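Local coordinates for competence damage-inducible protein A (Klebsiella pneumoniae subsp. pneumoniae MGH 78578, PDB 5V01) that is of unknown function but belongs to the CinA family, some members of which deamidate nicotinamide mononucleotide, an activity not established for this protein, at residues P125-F131 with K142-F146; E89-Q93 with Q138-K142; H84-S88 with V111-A115; V92-S97 with W130-N134; I8-N14 with R159-A164. All coordinates share one frame; numbering follows the deposited sequence.

Contact 1. Residues P125-F131 with K142-F146; sequences PAGTVWF and KRMCF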
# COMPACT_ATOMS: atom_id res chain seq x y z
N PRO A 125 -18.30 -16.62 2.61
CA PRO A 125 -17.24 -17.42 3.23
C PRO A 125 -15.89 -16.71 3.31
O PRO A 125 -15.53 -15.96 2.39
CB PRO A 125 -17.11 -18.63 2.31
CG PRO A 125 -18.36 -18.67 1.52
CD PRO A 125 -18.81 -17.26 1.38
N ALA A 126 -15.15 -16.97 4.39
CA ALA A 126 -13.75 -16.57 4.48
C ALA A 126 -13.00 -17.13 3.28
O ALA A 126 -13.25 -18.26 2.87
CB ALA A 126 -13.12 -17.08 5.78
N GLY A 127 -12.14 -16.32 2.70
CA GLY A 127 -11.41 -16.71 1.51
C GLY A 127 -11.98 -16.13 0.22
O GLY A 127 -11.34 -16.22 -0.83
N THR A 128 -13.17 -15.55 0.29
CA THR A 128 -13.80 -14.94 -0.88
C THR A 128 -13.16 -13.59 -1.18
O THR A 128 -13.11 -12.72 -0.32
CB THR A 128 -15.29 -14.70 -0.66
OG1 THR A 128 -15.94 -15.92 -0.27
CG2 THR A 128 -15.94 -14.14 -1.93
N VAL A 129 -12.68 -13.43 -2.42
CA VAL A 129 -11.99 -12.21 -2.83
C VAL A 129 -12.50 -11.77 -4.20
O VAL A 129 -12.55 -12.60 -5.13
CB VAL A 129 -10.46 -12.39 -2.88
CG1 VAL A 129 -9.79 -11.06 -3.23
CG2 VAL A 129 -9.92 -12.94 -1.56
N TRP A 130 -12.91 -10.51 -4.31
CA TRP A 130 -13.27 -9.87 -5.56
C TRP A 130 -12.11 -9.07 -6.14
O TRP A 130 -11.38 -8.39 -5.40
CB TRP A 130 -14.49 -8.96 -5.40
CG TRP A 130 -15.82 -9.67 -5.49
CD1 TRP A 130 -16.61 -10.09 -4.45
CD2 TRP A 130 -16.52 -10.00 -6.69
NE1 TRP A 130 -17.74 -10.69 -4.93
CE2 TRP A 130 -17.73 -10.64 -6.30
CE3 TRP A 130 -16.25 -9.82 -8.04
CZ2 TRP A 130 -18.67 -11.10 -7.23
CZ3 TRP A 130 -17.18 -10.29 -8.97
CH2 TRP A 130 -18.38 -10.91 -8.55
N PHE A 131 -11.97 -9.14 -7.45
CA PHE A 131 -10.95 -8.46 -8.21
C PHE A 131 -11.60 -7.62 -9.29
O PHE A 131 -12.59 -8.08 -9.90
CB PHE A 131 -10.05 -9.49 -8.92
CG PHE A 131 -9.29 -10.38 -7.98
CD1 PHE A 131 -9.89 -11.50 -7.44
CD2 PHE A 131 -7.98 -10.07 -7.61
CE1 PHE A 131 -9.21 -12.30 -6.55
CE2 PHE A 131 -7.29 -10.88 -6.73
CZ PHE A 131 -7.89 -12.00 -6.20
N LYS A 142 -13.79 -10.46 -11.23
CA LYS A 142 -13.75 -11.89 -10.93
C LYS A 142 -13.83 -12.14 -9.45
O LYS A 142 -13.14 -11.47 -8.68
CB LYS A 142 -12.44 -12.51 -11.45
CG LYS A 142 -12.25 -14.00 -11.17
CD LYS A 142 -12.97 -14.83 -12.22
CE LYS A 142 -12.52 -16.28 -12.19
NZ LYS A 142 -13.41 -17.10 -11.33
N ARG A 143 -14.68 -13.08 -9.06
CA ARG A 143 -14.77 -13.57 -7.68
C ARG A 143 -14.01 -14.88 -7.57
O ARG A 143 -14.22 -15.79 -8.38
CB ARG A 143 -16.23 -13.80 -7.30
CG ARG A 143 -16.45 -14.33 -5.89
CD ARG A 143 -17.92 -14.63 -5.64
NE ARG A 143 -18.20 -15.04 -4.27
CZ ARG A 143 -17.99 -16.26 -3.79
NH1 ARG A 143 -17.49 -17.21 -4.58
NH2 ARG A 143 -18.27 -16.55 -2.52
N MET A 144 -13.13 -14.96 -6.58
CA MET A 144 -12.36 -16.18 -6.28
C MET A 144 -12.63 -16.61 -4.84
O MET A 144 -13.01 -15.78 -4.01
CB MET A 144 -10.85 -15.94 -6.46
CG MET A 144 -10.41 -15.60 -7.87
SD MET A 144 -10.63 -16.97 -8.99
CE MET A 144 -9.30 -18.08 -8.51
N CYS A 145 -12.51 -17.90 -4.54
CA CYS A 145 -12.51 -18.36 -3.13
C CYS A 145 -11.26 -19.19 -2.87
O CYS A 145 -11.16 -20.33 -3.31
CB CYS A 145 -13.79 -19.14 -2.75
SG CYS A 145 -14.18 -19.14 -0.97
N PHE A 146 -10.32 -18.59 -2.14
CA PHE A 146 -9.00 -19.17 -1.85
C PHE A 146 -9.02 -19.91 -0.53
O PHE A 146 -9.68 -19.48 0.42
CB PHE A 146 -7.94 -18.07 -1.77
CG PHE A 146 -7.78 -17.28 -3.03
CD1 PHE A 146 -7.20 -17.84 -4.16
CD2 PHE A 146 -8.18 -15.96 -3.08
CE1 PHE A 146 -7.04 -17.10 -5.32
CE2 PHE A 146 -8.03 -15.21 -4.23
CZ PHE A 146 -7.45 -15.78 -5.36
O HOH W 1 -19.65 -12.18 -3.24
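V129 O takes two contacts from the partner strand: M144 N donates to it at 2.8 Å, nearly straight at 172°, and the CA-H of R143 adds a softer one. V129 N returns a bond to M144 O at 2.9 Å, F131 and K142 exchange a second such pair, and F146 N reaches G127 O at 2.9 Å. These rungs make the antiparallel hairpin of strands 128-135 and 138-145. It is entered through a type II turn from P125 to T128, with G127 third; T128 OG1 donates to P125 O at 2.7 Å, and T128 N joins it from the same face.

W130 and R143 share one face of the hairpin as a non-hydrogen-bonded pair. R143 CB sits centrally over the six-membered ring of W130, 3.6 Å from its centroid, a CH-pi contact. With CG anti to the backbone N (chi1 179°), the extended chain runs past the indole towards T128, whose CG2 lies over a face of the guanidinium. This end is less certain, since R143 was modelled in two conformations. A water accepts from W130 NE1 at 3.0 Å and weakly from R143 NE. On the other face, F146 turns its ring edge to V129, with F146 CD2 3.8 Å from V129 CG2, and to F131, whose CZ lies 3.8 Å from F146 CE2, while M144 CG leans on F131 CE1.

Contact 2. Residues E89-Q93 with Q138-K142; sequences EACVQ and QTETK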
# COMPACT_ATOMS: atom_id res chain seq x y z
N GLU A 89 -18.67 -7.18 -6.36
CA GLU A 89 -18.38 -6.65 -7.69
C GLU A 89 -18.52 -5.12 -7.76
O GLU A 89 -17.64 -4.44 -8.28
CB GLU A 89 -19.29 -7.30 -8.73
CG GLU A 89 -18.91 -6.92 -10.14
CD GLU A 89 -19.74 -7.60 -11.21
OE1 GLU A 89 -20.96 -7.70 -11.05
OE2 GLU A 89 -19.16 -7.99 -12.23
N ALA A 90 -19.62 -4.58 -7.24
CA ALA A 90 -19.86 -3.15 -7.35
C ALA A 90 -18.80 -2.33 -6.63
O ALA A 90 -18.34 -1.31 -7.13
CB ALA A 90 -21.24 -2.80 -6.82
N CYS A 91 -18.37 -2.81 -5.47
CA CYS A 91 -17.34 -2.09 -4.72
C CYS A 91 -16.01 -2.11 -5.45
O CYS A 91 -15.38 -1.06 -5.59
CB CYS A 91 -17.16 -2.67 -3.35
SG CYS A 91 -15.90 -1.75 -2.40
N VAL A 92 -15.56 -3.27 -5.93
CA VAL A 92 -14.27 -3.30 -6.62
C VAL A 92 -14.31 -2.48 -7.91
O VAL A 92 -13.33 -1.85 -8.29
CB VAL A 92 -13.65 -4.72 -6.84
CG1 VAL A 92 -13.21 -5.32 -5.52
CG2 VAL A 92 -14.55 -5.65 -7.65
N GLN A 93 -15.47 -2.47 -8.60
CA GLN A 93 -15.61 -1.56 -9.76
C GLN A 93 -15.36 -0.11 -9.35
O GLN A 93 -14.57 0.60 -9.97
CB GLN A 93 -16.99 -1.68 -10.41
CG GLN A 93 -17.19 -2.96 -11.16
CD GLN A 93 -18.62 -3.21 -11.56
OE1 GLN A 93 -19.56 -2.79 -10.88
NE2 GLN A 93 -18.79 -3.92 -12.66
N GLN A 138 -12.30 0.20 -19.29
CA GLN A 138 -12.88 -1.11 -19.61
C GLN A 138 -12.55 -1.97 -18.37
O GLN A 138 -11.39 -2.25 -18.13
CB GLN A 138 -12.31 -1.69 -20.94
CG GLN A 138 -13.36 -2.18 -21.95
CD GLN A 138 -14.24 -1.06 -22.51
OE1 GLN A 138 -13.77 0.05 -22.76
NE2 GLN A 138 -15.52 -1.36 -22.71
N THR A 139 -13.57 -2.31 -17.56
CA THR A 139 -13.40 -3.07 -16.29
C THR A 139 -13.97 -4.47 -16.37
O THR A 139 -15.13 -4.67 -16.77
CB THR A 139 -14.05 -2.35 -15.08
OG1 THR A 139 -13.49 -1.04 -14.97
CG2 THR A 139 -13.78 -3.10 -13.75
N GLU A 140 -13.15 -5.44 -16.02
CA GLU A 140 -13.56 -6.82 -15.84
C GLU A 140 -13.40 -7.17 -14.38
O GLU A 140 -12.48 -6.68 -13.70
CB GLU A 140 -12.66 -7.75 -16.66
CG GLU A 140 -12.85 -7.65 -18.16
CD GLU A 140 -11.64 -8.09 -18.99
OE1 GLU A 140 -10.67 -8.68 -18.46
OE2 GLU A 140 -11.68 -7.83 -20.20
N THR A 141 -14.26 -8.05 -13.89
CA THR A 141 -14.23 -8.47 -12.51
C THR A 141 -14.21 -9.98 -12.39
O THR A 141 -14.61 -10.70 -13.31
CB THR A 141 -15.44 -7.94 -11.72
OG1 THR A 141 -16.63 -8.52 -12.29
CG2 THR A 141 -15.47 -6.42 -11.77
N LYS A 142 -13.79 -10.46 -11.23
CA LYS A 142 -13.75 -11.89 -10.93
C LYS A 142 -13.83 -12.14 -9.45
O LYS A 142 -13.14 -11.47 -8.68
CB LYS A 142 -12.44 -12.51 -11.45
CG LYS A 142 -12.25 -14.00 -11.17
CD LYS A 142 -12.97 -14.83 -12.22
CE LYS A 142 -12.52 -16.28 -12.19
NZ LYS A 142 -13.41 -17.10 -11.33
O HOH W 2 -15.29 0.28 -12.91
O HOH W 3 -17.25 -4.85 -14.81
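T141 gives up the most surface here, and its two branches divide the work between E89 and Q93. The hydroxyl OG1 donates to E89 OE2 at 2.6 Å, meeting the carboxylate on its anti side and only 17° out of its plane. A chi1 of 63° sets OG1 between the backbone N and the carbonyl carbon of T141 and leaves CG2 directed at the helix. E89 reaches over with an extended chain, crossing the threonine at about a right angle, and its CG rests on the methyl, 3.8 Å from T141 CG2.

The helix that begins at E89 lies against the outermost strand of the sheet, 138-145, its short segment running at 139° to the strand with 9.1 Å between the axes. At that spacing side chains and water, rather than backbone bonds, make the join. Q93, one helical turn after E89, lays its CG 3.9 Å from T141 CG2 and more loosely beside T139 CG2. Two waters carry the polar part of its contact with T139. One accepts from Q93 NE2 at 2.8 Å and donates to T139 O at 2.9 Å; the other donates to Q93 O and is 3.0 Å from T139 OG1. E89 and T141 both touch W130 of the adjoining strand 128-135.

Contact 3. Residues H84-S88 with V111-A115; sequences HSAVS and VSGYA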
# COMPACT_ATOMS: atom_id res chain seq x y z
N HIS A 84 -24.41 -3.63 -1.29
CA HIS A 84 -23.58 -4.74 -1.80
C HIS A 84 -22.45 -5.17 -0.87
O HIS A 84 -21.93 -6.26 -1.06
CB HIS A 84 -23.00 -4.38 -3.18
CG HIS A 84 -24.04 -4.04 -4.21
ND1 HIS A 84 -24.74 -5.00 -4.90
CD2 HIS A 84 -24.44 -2.85 -4.71
CE1 HIS A 84 -25.57 -4.41 -5.74
NE2 HIS A 84 -25.40 -3.11 -5.65
N SER A 85 -22.09 -4.33 0.11
CA SER A 85 -20.93 -4.51 0.98
C SER A 85 -19.64 -4.20 0.23
O SER A 85 -19.62 -4.07 -0.99
CB SER A 85 -20.83 -5.91 1.61
OG SER A 85 -20.13 -6.82 0.78
N ALA A 86 -18.56 -4.08 1.00
CA ALA A 86 -17.26 -3.84 0.41
C ALA A 86 -16.70 -5.03 -0.36
O ALA A 86 -15.81 -4.85 -1.21
CB ALA A 86 -16.28 -3.41 1.48
N VAL A 87 -17.17 -6.24 -0.05
CA VAL A 87 -16.72 -7.45 -0.76
C VAL A 87 -17.78 -7.78 -1.78
O VAL A 87 -18.72 -8.53 -1.52
CB VAL A 87 -16.42 -8.60 0.22
CG1 VAL A 87 -16.00 -9.86 -0.53
CG2 VAL A 87 -15.32 -8.20 1.18
N SER A 88 -17.64 -7.14 -2.92
CA SER A 88 -18.64 -7.21 -3.98
C SER A 88 -18.06 -6.72 -5.29
O SER A 88 -17.08 -5.95 -5.33
CB SER A 88 -19.86 -6.35 -3.62
OG SER A 88 -19.54 -4.95 -3.60
N VAL A 111 -8.79 -4.89 -5.28
CA VAL A 111 -8.95 -6.19 -4.64
C VAL A 111 -9.67 -5.95 -3.31
O VAL A 111 -9.24 -5.13 -2.52
CB VAL A 111 -7.60 -6.88 -4.38
CG1 VAL A 111 -7.81 -8.26 -3.81
CG2 VAL A 111 -6.77 -6.94 -5.65
N SER A 112 -10.75 -6.68 -3.07
CA SER A 112 -11.49 -6.59 -1.82
C SER A 112 -12.04 -7.95 -1.46
O SER A 112 -12.75 -8.55 -2.27
CB SER A 112 -12.61 -5.57 -1.94
OG SER A 112 -13.25 -5.38 -0.70
N GLY A 113 -11.75 -8.43 -0.26
CA GLY A 113 -12.16 -9.75 0.16
C GLY A 113 -12.18 -9.94 1.65
O GLY A 113 -11.95 -9.00 2.42
N TYR A 114 -12.50 -11.17 2.04
CA TYR A 114 -12.41 -11.63 3.42
C TYR A 114 -11.24 -12.61 3.47
O TYR A 114 -11.37 -13.75 3.00
CB TYR A 114 -13.70 -12.32 3.90
CG TYR A 114 -14.89 -11.41 3.88
CD1 TYR A 114 -15.01 -10.35 4.79
CD2 TYR A 114 -15.91 -11.60 2.94
CE1 TYR A 114 -16.10 -9.51 4.75
CE2 TYR A 114 -17.02 -10.76 2.91
CZ TYR A 114 -17.09 -9.71 3.81
OH TYR A 114 -18.18 -8.87 3.78
N ALA A 115 -10.10 -12.17 3.99
CA ALA A 115 -8.91 -13.03 4.06
C ALA A 115 -9.02 -14.05 5.17
O ALA A 115 -8.47 -15.14 5.05
CB ALA A 115 -7.65 -12.19 4.22
O HOH W 4 -19.95 -9.28 1.83
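In V87 a chi1 of 178° turns CG1 away from the backbone N and brings CG2 to one face of the Y114 ring, which its own chi1 of -62° places against the valine. V87 lies in the link between helices 78-84 and 89-103, Y114 just after strand 107-113. The link is shaped by an ST turn at S85 and by S88 at the N-cap of the second helix, where its OG meets C91 N.

V87 buries more surface than any other residue of the contact. Its CG2 makes a CH-pi contact over one face of Y114, 3.6 Å from the ring centroid and displaced towards the rim, while V87 CB lies 3.5 Å from Y114 CE2. The valine thus meets the hydroxyl-bearing end of the ring, and CG2 also packs on the backbone of G113. Beyond the apolar patch, S112 OG donates to A86 O at 2.7 Å. It comes in from well above the carbonyl plane, 56° out of it, and is the direct hydrogen bond between the link and the strand. V87 also touches W130 of strand 128-135.

S85 OG ties the link to itself. It donates to H84 O at 2.6 Å and accepts from V87 N at 3.1 Å, fixing the backbone that carries the valine. S85 OG also accepts a hydrogen bond from a water at 2.7 Å, and that water lies 2.7 Å from Y114 OH, in the plane of the tyrosine ring at its edge.

Contact 4. Residues V92-S97 with W130-N134; sequences VQEMSS and WFAWN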
# COMPACT_ATOMS: atom_id res chain seq x y z
N VAL A 92 -15.56 -3.27 -5.93
CA VAL A 92 -14.27 -3.30 -6.62
C VAL A 92 -14.31 -2.48 -7.91
O VAL A 92 -13.33 -1.85 -8.29
CB VAL A 92 -13.65 -4.72 -6.84
CG1 VAL A 92 -13.21 -5.32 -5.52
CG2 VAL A 92 -14.55 -5.65 -7.65
N GLN A 93 -15.47 -2.47 -8.60
CA GLN A 93 -15.61 -1.56 -9.76
C GLN A 93 -15.36 -0.11 -9.35
O GLN A 93 -14.57 0.60 -9.97
CB GLN A 93 -16.99 -1.68 -10.41
CG GLN A 93 -17.19 -2.96 -11.16
CD GLN A 93 -18.62 -3.21 -11.56
OE1 GLN A 93 -19.56 -2.79 -10.88
NE2 GLN A 93 -18.79 -3.92 -12.66
N GLU A 94 -16.04 0.33 -8.29
CA GLU A 94 -15.91 1.72 -7.87
C GLU A 94 -14.52 2.03 -7.31
O GLU A 94 -13.98 3.12 -7.54
CB GLU A 94 -17.01 2.10 -6.88
CG GLU A 94 -18.39 2.16 -7.53
CD GLU A 94 -19.48 2.61 -6.60
OE1 GLU A 94 -19.17 3.16 -5.55
OE2 GLU A 94 -20.67 2.45 -6.91
N MET A 95 -13.93 1.07 -6.59
CA MET A 95 -12.54 1.24 -6.10
C MET A 95 -11.59 1.44 -7.28
O MET A 95 -10.73 2.33 -7.25
CB MET A 95 -12.08 0.03 -5.29
CG MET A 95 -12.68 -0.09 -3.93
SD MET A 95 -12.24 -1.60 -3.06
CE MET A 95 -10.52 -1.32 -2.71
N SER A 96 -11.74 0.61 -8.32
CA SER A 96 -10.84 0.67 -9.47
C SER A 96 -10.99 2.00 -10.20
O SER A 96 -10.01 2.60 -10.60
CB SER A 96 -11.05 -0.53 -10.41
OG SER A 96 -12.22 -0.42 -11.20
N SER A 97 -12.23 2.47 -10.35
CA SER A 97 -12.45 3.76 -10.98
C SER A 97 -11.86 4.91 -10.17
O SER A 97 -11.25 5.84 -10.74
CB SER A 97 -13.95 4.01 -11.20
OG SER A 97 -14.48 3.06 -12.07
N TRP A 130 -12.91 -10.51 -4.31
CA TRP A 130 -13.27 -9.87 -5.56
C TRP A 130 -12.11 -9.07 -6.14
O TRP A 130 -11.38 -8.39 -5.40
CB TRP A 130 -14.49 -8.96 -5.40
CG TRP A 130 -15.82 -9.67 -5.49
CD1 TRP A 130 -16.61 -10.09 -4.45
CD2 TRP A 130 -16.52 -10.00 -6.69
NE1 TRP A 130 -17.74 -10.69 -4.93
CE2 TRP A 130 -17.73 -10.64 -6.30
CE3 TRP A 130 -16.25 -9.82 -8.04
CZ2 TRP A 130 -18.67 -11.10 -7.23
CZ3 TRP A 130 -17.18 -10.29 -8.97
CH2 TRP A 130 -18.38 -10.91 -8.55
N PHE A 131 -11.97 -9.14 -7.45
CA PHE A 131 -10.95 -8.46 -8.21
C PHE A 131 -11.60 -7.62 -9.29
O PHE A 131 -12.59 -8.08 -9.90
CB PHE A 131 -10.05 -9.49 -8.92
CG PHE A 131 -9.29 -10.38 -7.98
CD1 PHE A 131 -9.89 -11.50 -7.44
CD2 PHE A 131 -7.98 -10.07 -7.61
CE1 PHE A 131 -9.21 -12.30 -6.55
CE2 PHE A 131 -7.29 -10.88 -6.73
CZ PHE A 131 -7.89 -12.00 -6.20
N ALA A 132 -11.02 -6.46 -9.57
CA ALA A 132 -11.33 -5.66 -10.76
C ALA A 132 -10.05 -5.26 -11.47
O ALA A 132 -9.09 -4.84 -10.79
CB ALA A 132 -12.11 -4.42 -10.39
N TRP A 133 -10.02 -5.40 -12.79
CA TRP A 133 -8.93 -4.90 -13.62
C TRP A 133 -9.59 -3.91 -14.57
O TRP A 133 -10.49 -4.29 -15.35
CB TRP A 133 -8.22 -6.02 -14.39
CG TRP A 133 -7.66 -7.10 -13.57
CD1 TRP A 133 -6.33 -7.28 -13.21
CD2 TRP A 133 -8.36 -8.24 -13.05
NE1 TRP A 133 -6.19 -8.42 -12.49
CE2 TRP A 133 -7.41 -9.03 -12.36
CE3 TRP A 133 -9.68 -8.70 -13.12
CZ2 TRP A 133 -7.74 -10.23 -11.74
CZ3 TRP A 133 -10.01 -9.88 -12.50
CH2 TRP A 133 -9.05 -10.65 -11.83
N ASN A 134 -9.20 -2.65 -14.48
CA ASN A 134 -9.80 -1.54 -15.18
C ASN A 134 -8.74 -0.98 -16.14
O ASN A 134 -7.76 -0.41 -15.70
CB ASN A 134 -10.32 -0.54 -14.16
CG ASN A 134 -10.93 0.70 -14.76
OD1 ASN A 134 -10.71 1.03 -15.92
ND2 ASN A 134 -11.68 1.43 -13.93
O HOH W 5 -13.10 4.10 -14.65
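V92 meets the strand with every carbon of its side chain. CB lies 3.9 Å from A132 CB. From there chi1 of -70° sends CG1 back beside the backbone N and towards W130, where it sits 3.6 Å from W130 O and also against that residue's CB, the two side chains meeting at about a right angle. CG2, the other tip, reaches the next peptide and rests 3.8 Å from F131 O, with A132 CB alongside. The small A132 lets the helix backbone itself come in: V92 O is 3.5 Å from A132 CB, and a turn later S96 CB covers the same methyl.

At the far end the contact becomes polar. S96 OG donates to Q93 O at 2.8 Å, a bond within the helix that fixes the rotation of the hydroxyl; Q93 O also accepts from S97 N. To S96 OG comes N134 ND2, a weak bond of 3.3 Å, though fairly straight at 158°. A water 3.1 Å from N134 ND2 accepts from it and stands beside S97 OG as well, while N134 OD1 takes its stronger partner from the hairpin turn, the backbone N of G137. Both ends of the amide are therefore used, which fixes which way round it lies.

W130, A132 and N134 alternate with F131 and W133, whose side chains pack on helix 150-169 across the sheet. Helix 89-103, whose V92-S97 segment runs at 39° to W130-N134, forms the opposite layer of a three-layer alpha/beta/alpha sandwich.

Contact 5. Residues I8-N14 with R159-A164; sequences IDSDANN and RYALAA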
# COMPACT_ATOMS: atom_id res chain seq x y z
N ILE A 8 -3.52 -19.53 -14.06
CA ILE A 8 -3.58 -18.17 -13.49
C ILE A 8 -3.66 -18.24 -11.97
O ILE A 8 -3.01 -17.46 -11.29
CB ILE A 8 -4.75 -17.36 -14.09
CG1 ILE A 8 -4.76 -17.46 -15.63
CG2 ILE A 8 -4.69 -15.89 -13.65
CD1 ILE A 8 -3.55 -16.86 -16.34
N ASP A 9 -4.45 -19.18 -11.43
CA ASP A 9 -4.52 -19.42 -9.97
C ASP A 9 -3.76 -20.69 -9.63
O ASP A 9 -4.33 -21.78 -9.58
CB ASP A 9 -5.97 -19.57 -9.49
CG ASP A 9 -6.08 -19.77 -7.97
OD1 ASP A 9 -5.20 -19.27 -7.23
OD2 ASP A 9 -7.03 -20.46 -7.52
N SER A 10 -2.45 -20.53 -9.42
CA SER A 10 -1.55 -21.67 -9.31
C SER A 10 -0.40 -21.37 -8.39
O SER A 10 0.26 -20.35 -8.56
CB SER A 10 -0.98 -22.01 -10.68
OG SER A 10 -0.13 -23.15 -10.62
N ASP A 11 -0.13 -22.29 -7.47
CA ASP A 11 1.05 -22.22 -6.61
C ASP A 11 2.35 -22.42 -7.39
O ASP A 11 3.43 -22.16 -6.86
CB ASP A 11 0.95 -23.25 -5.47
CG ASP A 11 -0.19 -22.93 -4.48
OD1 ASP A 11 -0.93 -21.95 -4.67
OD2 ASP A 11 -0.34 -23.69 -3.49
N ALA A 12 2.25 -22.87 -8.64
CA ALA A 12 3.39 -22.92 -9.57
C ALA A 12 3.80 -21.56 -10.14
O ALA A 12 4.84 -21.46 -10.80
CB ALA A 12 3.08 -23.88 -10.71
N ASN A 13 3.01 -20.52 -9.90
CA ASN A 13 3.43 -19.13 -10.20
C ASN A 13 4.20 -18.56 -9.03
O ASN A 13 4.03 -19.00 -7.88
CB ASN A 13 2.24 -18.22 -10.49
CG ASN A 13 1.51 -18.58 -11.77
OD1 ASN A 13 2.12 -18.96 -12.76
ND2 ASN A 13 0.18 -18.43 -11.75
N ASN A 14 5.08 -17.61 -9.35
CA ASN A 14 5.89 -16.94 -8.35
C ASN A 14 5.69 -15.43 -8.50
O ASN A 14 5.81 -14.86 -9.58
CB ASN A 14 7.36 -17.29 -8.53
CG ASN A 14 8.26 -16.52 -7.60
OD1 ASN A 14 8.76 -15.44 -7.96
ND2 ASN A 14 8.44 -17.04 -6.38
N ARG A 159 -0.90 -12.94 -5.93
CA ARG A 159 -0.38 -13.70 -7.07
C ARG A 159 -1.43 -13.78 -8.19
O ARG A 159 -1.11 -13.60 -9.37
CB ARG A 159 0.03 -15.10 -6.61
CG ARG A 159 1.19 -15.74 -7.35
CD ARG A 159 1.48 -17.09 -6.70
NE ARG A 159 0.26 -17.89 -6.61
CZ ARG A 159 0.04 -18.85 -5.72
NH1 ARG A 159 0.97 -19.16 -4.83
NH2 ARG A 159 -1.11 -19.50 -5.74
N TYR A 160 -2.69 -14.01 -7.82
CA TYR A 160 -3.76 -14.11 -8.82
C TYR A 160 -3.94 -12.79 -9.55
O TYR A 160 -4.10 -12.74 -10.76
CB TYR A 160 -5.07 -14.54 -8.16
CG TYR A 160 -6.17 -14.77 -9.16
CD1 TYR A 160 -6.20 -15.92 -9.90
CD2 TYR A 160 -7.14 -13.80 -9.42
CE1 TYR A 160 -7.17 -16.14 -10.85
CE2 TYR A 160 -8.11 -14.02 -10.37
CZ TYR A 160 -8.10 -15.19 -11.08
OH TYR A 160 -9.05 -15.45 -12.04
N ALA A 161 -3.96 -11.70 -8.79
CA ALA A 161 -4.12 -10.38 -9.40
C ALA A 161 -3.06 -10.12 -10.46
O ALA A 161 -3.36 -9.60 -11.54
CB ALA A 161 -4.09 -9.28 -8.36
N LEU A 162 -1.82 -10.49 -10.13
CA LEU A 162 -0.70 -10.28 -11.02
C LEU A 162 -0.71 -11.24 -12.22
O LEU A 162 -0.38 -10.84 -13.33
CB LEU A 162 0.63 -10.39 -10.27
CG LEU A 162 0.88 -9.27 -9.25
CD1 LEU A 162 2.00 -9.69 -8.28
CD2 LEU A 162 1.21 -7.95 -9.94
N ALA A 163 -1.01 -12.52 -11.96
CA ALA A 163 -1.04 -13.51 -13.04
C ALA A 163 -2.13 -13.14 -14.05
O ALA A 163 -1.91 -13.21 -15.26
CB ALA A 163 -1.27 -14.90 -12.49
N ALA A 164 -3.29 -12.73 -13.55
CA ALA A 164 -4.38 -12.32 -14.45
C ALA A 164 -4.01 -11.05 -15.23
O ALA A 164 -4.27 -10.91 -16.42
CB ALA A 164 -5.66 -12.12 -13.68
O HOH W 6 -1.59 -17.43 -9.24
O HOH W 7 -3.17 -17.50 -6.77
O HOH W 8 4.25 -19.33 -5.09
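The I8-N14 loop passes over the side of the helix with I8 CA 5.3 Å from A163 CA, then folds through a type I turn from S10 to N13, beside R159. R159 buries the most surface. Its chain is bent at chi3 (52°), which tips the guanidinium under the turn, where NH2 forms a salt bridge with D11 OD1 at 2.7 Å. The carboxylate is met on its anti side; the bridge rests on a single hydrogen bond, and the two flat groups stand 61° apart. S10 O lies over a face of the guanidinium, 3.1 Å from R159 NE but badly angled for a hydrogen bond. R159 has two modelled conformations, and these details hold for one of them.

Three waters fill in. One lies within hydrogen-bonding distance of R159 NE, S10 N and N13 ND2, which can hardly all be full bonds, and its short approach to I8 O is doubtful. Another links D9 OD1 to R159 NH2, weakly on the arginine side; a third joins N13 O to R159 NH1. N13 ND2 also bonds E7 O. Further along, I8 CG2 fits against the helix, 3.5 Å from A164 N and 3.7 Å from A163 CB, and D9 CB lies 3.7 Å from Y160 CD1.

N14 caps helix 15-29 through E17 N, and R159 touches T15 and L18 of that helix, while Y160 turns to the sheet, packing edge-to-face with F131 and touching K142 and M144.

From the N terminus, contact 5 opens first and closes last: it brings the leading loop back to helix 150-169, and the other four contacts all fall within its span. Contact 3 comes next, returning from the interhelical link to the end of strand 107-113. Contacts 2 and 4 begin inside that loop, sharing V92 and Q93, and close beyond it, so each crosses contact 3; contact 4 ends on strand 128-135, inside the wider loop that contact 2 closes on strand 138-145, where contact 1 also ends, sharing K142. Contact 1, the hairpin, starts after contact 3 is complete. Through W130 it adjoins helix 89-103, and through F131, K142 and M144 it meets Y160, joining both helical layers.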